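Local atomic coordinates of cytolethal distending toxin subunit B (Escherichia coli, PDB entry 2F1N), a protein that nicks DNA as the endonuclease subunit of a tripartite toxin and very probably damages DNA in intoxicated cells, leading to G2/M arrest and cell distension. Residues A56-P60 / Y94-S98. Numbering follows the deposited sequence.
Sequences AGSPP and YIYFS
With chi1 at -159°, F97 holds CG anti to its backbone N and extends its ring from the strand to the loop 56-60, where P59 lies over one face. P59 CD sits over the centre of the F97 ring, 3.7 Å from its centroid and 12° off the normal, a CH-pi contact. The side chains of P59 and F97 cross at about a right angle. P59 N also comes within 3.6 Å of F97 CE2. At the ring edge, near its plane, G57 O is 3.0 Å from F97 CZ. That oxygen accepts a hydrogen bond from N108 ND2. A56 CB approaches the ring obliquely, 3.7 Å from F97 CE2. The contact belongs to the DNase I-like fold of the endonuclease/exonuclease/phosphatase family. The loop leaves strand 50-56, and strand 92-98 is in the same mixed sheet, with strand 109-113 between them. I95 makes a second, smaller contact two residues earlier on the strand. Its CG1 is anti to the carbonyl carbon, and chi2 of 177° extends the chain to CD1. I95 CD1 meets P60 CD tip to tip at 3.5 Å. W34 of helix 31-42 touches P60, I95 and F97, and its NE1 donates a hydrogen bond to A56 O.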
ATOM      1  N   ALA A  56       7.441   5.831  -5.776  1.00 11.74           N
ATOM      2  CA  ALA A  56       6.409   6.856  -5.956  1.00 11.93           C
ATOM      3  C   ALA A  56       6.950   8.173  -6.545  1.00 12.69           C
ATOM      4  O   ALA A  56       6.160   9.039  -6.948  1.00 12.48           O
ATOM      5  CB  ALA A  56       5.669   7.140  -4.613  1.00 12.87           C
ATOM      6  N   GLY A  57       8.273   8.328  -6.640  1.00 12.41           N
ATOM      7  CA  GLY A  57       8.754   9.605  -7.182  1.00 13.88           C
ATOM      8  C   GLY A  57       8.508  10.745  -6.186  1.00 13.15           C
ATOM      9  O   GLY A  57       8.885  10.657  -5.023  1.00 14.99           O
ATOM     10  N   SER A  58       7.896  11.800  -6.671  1.00 14.31           N
ATOM     11  CA  SER A  58       7.590  12.992  -5.903  1.00 15.40           C
ATOM     12  C   SER A  58       6.068  13.115  -5.986  1.00 16.02           C
ATOM     13  O   SER A  58       5.466  12.724  -6.994  1.00 16.63           O
ATOM     14  CB  SER A  58       8.267  14.204  -6.571  1.00 16.90           C
ATOM     15  OG  SER A  58       9.680  14.223  -6.237  1.00 20.09           O
ATOM     16  N   PRO A  59       5.431  13.649  -4.952  1.00 17.36           N
ATOM     17  CA  PRO A  59       3.971  13.834  -5.005  1.00 17.85           C
ATOM     18  C   PRO A  59       3.587  14.909  -6.044  1.00 17.00           C
ATOM     19  O   PRO A  59       4.490  15.644  -6.520  1.00 18.26           O
ATOM     20  CB  PRO A  59       3.613  14.292  -3.585  1.00 17.84           C
ATOM     21  CG  PRO A  59       4.880  14.889  -3.024  1.00 20.18           C
ATOM     22  CD  PRO A  59       6.017  14.139  -3.696  1.00 17.45           C
ATOM     23  N   PRO A  60       2.302  15.012  -6.370  1.00 16.30           N
ATOM     24  CA  PRO A  60       1.814  16.002  -7.329  1.00 16.13           C
ATOM     25  C   PRO A  60       2.257  17.384  -6.848  1.00 15.73           C
ATOM     26  O   PRO A  60       2.200  17.664  -5.648  1.00 15.36           O
ATOM     27  CB  PRO A  60       0.285  15.886  -7.201  1.00 16.37           C
ATOM     28  CG  PRO A  60       0.028  14.505  -6.644  1.00 16.46           C
ATOM     29  CD  PRO A  60       1.193  14.224  -5.792  1.00 15.88           C
ATOM     30  N   TYR A  94      -6.173  12.684   0.502  1.00 10.94           N
ATOM     31  CA  TYR A  94      -5.019  12.823   1.386  1.00 10.51           C
ATOM     32  C   TYR A  94      -3.893  11.928   0.895  1.00 10.14           C
ATOM     33  O   TYR A  94      -4.110  10.781   0.525  1.00 11.72           O
ATOM     34  CB  TYR A  94      -5.407  12.417   2.842  1.00 11.59           C
ATOM     35  CG  TYR A  94      -6.247  13.473   3.514  1.00 11.78           C
ATOM     36  CD1 TYR A  94      -7.615  13.513   3.310  1.00 17.21           C
ATOM     37  CD2 TYR A  94      -5.641  14.412   4.340  1.00 18.42           C
ATOM     38  CE1 TYR A  94      -8.407  14.525   3.924  1.00 17.34           C
ATOM     39  CE2 TYR A  94      -6.380  15.380   4.964  1.00 23.10           C
ATOM     40  CZ  TYR A  94      -7.776  15.414   4.768  1.00 24.32           C
ATOM     41  OH  TYR A  94      -8.529  16.381   5.394  1.00 29.94           O
ATOM     42  N   ILE A  95      -2.656  12.459   0.850  1.00  9.69           N
ATOM     43  CA  ILE A  95      -1.504  11.637   0.472  1.00  9.36           C
ATOM     44  C   ILE A  95      -0.571  11.515   1.645  1.00  9.11           C
ATOM     45  O   ILE A  95      -0.241  12.526   2.288  1.00 11.39           O
ATOM     46  CB  ILE A  95      -0.720  12.309  -0.726  1.00  9.81           C
ATOM     47  CG1 ILE A  95      -1.636  12.492  -1.957  1.00 11.00           C
ATOM     48  CG2 ILE A  95       0.490  11.411  -1.096  1.00 10.50           C
ATOM     49  CD1 ILE A  95      -0.880  13.242  -3.126  1.00 12.88           C
ATOM     50  N   TYR A  96      -0.105  10.307   1.940  1.00  8.46           N
ATOM     51  CA  TYR A  96       0.902  10.141   3.012  1.00  8.74           C
ATOM     52  C   TYR A  96       2.131   9.699   2.269  1.00  9.94           C
ATOM     53  O   TYR A  96       2.151   8.640   1.584  1.00 10.16           O
ATOM     54  CB  TYR A  96       0.410   9.070   4.041  1.00  9.90           C
ATOM     55  CG  TYR A  96      -0.831   9.612   4.657  1.00  9.79           C
ATOM     56  CD1 TYR A  96      -0.746  10.495   5.753  1.00 11.05           C
ATOM     57  CD2 TYR A  96      -2.088   9.401   4.054  1.00 10.03           C
ATOM     58  CE1 TYR A  96      -1.899  11.095   6.298  1.00 11.46           C
ATOM     59  CE2 TYR A  96      -3.234  10.026   4.564  1.00 11.17           C
ATOM     60  CZ  TYR A  96      -3.130  10.861   5.684  1.00 15.21           C
ATOM     61  OH  TYR A  96      -4.262  11.508   6.175  1.00 12.66           O
ATOM     62  N   PHE A  97       3.151  10.545   2.332  1.00  8.93           N
ATOM     63  CA  PHE A  97       4.301  10.368   1.432  1.00  9.97           C
ATOM     64  C   PHE A  97       5.581  10.205   2.211  1.00 10.53           C
ATOM     65  O   PHE A  97       5.853  11.025   3.093  1.00 10.76           O
ATOM     66  CB  PHE A  97       4.387  11.563   0.460  1.00 11.18           C
ATOM     67  CG  PHE A  97       5.175  11.252  -0.792  1.00 15.17           C
ATOM     68  CD1 PHE A  97       6.530  11.290  -0.778  1.00 20.14           C
ATOM     69  CD2 PHE A  97       4.505  10.892  -1.984  1.00 19.38           C
ATOM     70  CE1 PHE A  97       7.277  10.970  -1.917  1.00 19.79           C
ATOM     71  CE2 PHE A  97       5.262  10.569  -3.153  1.00 19.60           C
ATOM     72  CZ  PHE A  97       6.637  10.602  -3.080  1.00 21.02           C
ATOM     73  N   SER A  98       6.395   9.207   1.849  1.00 11.60           N
ATOM     74  CA  SER A  98       7.701   9.044   2.501  1.00 13.64           C
ATOM     75  C   SER A  98       8.794   9.116   1.462  1.00 14.90           C
ATOM     76  O   SER A  98       8.892   8.217   0.642  1.00 13.43           O
ATOM     77  CB  SER A  98       7.846   7.700   3.203  1.00 15.03           C
ATOM     78  OG  SER A  98       6.892   7.624   4.227  1.00 24.31           O
TER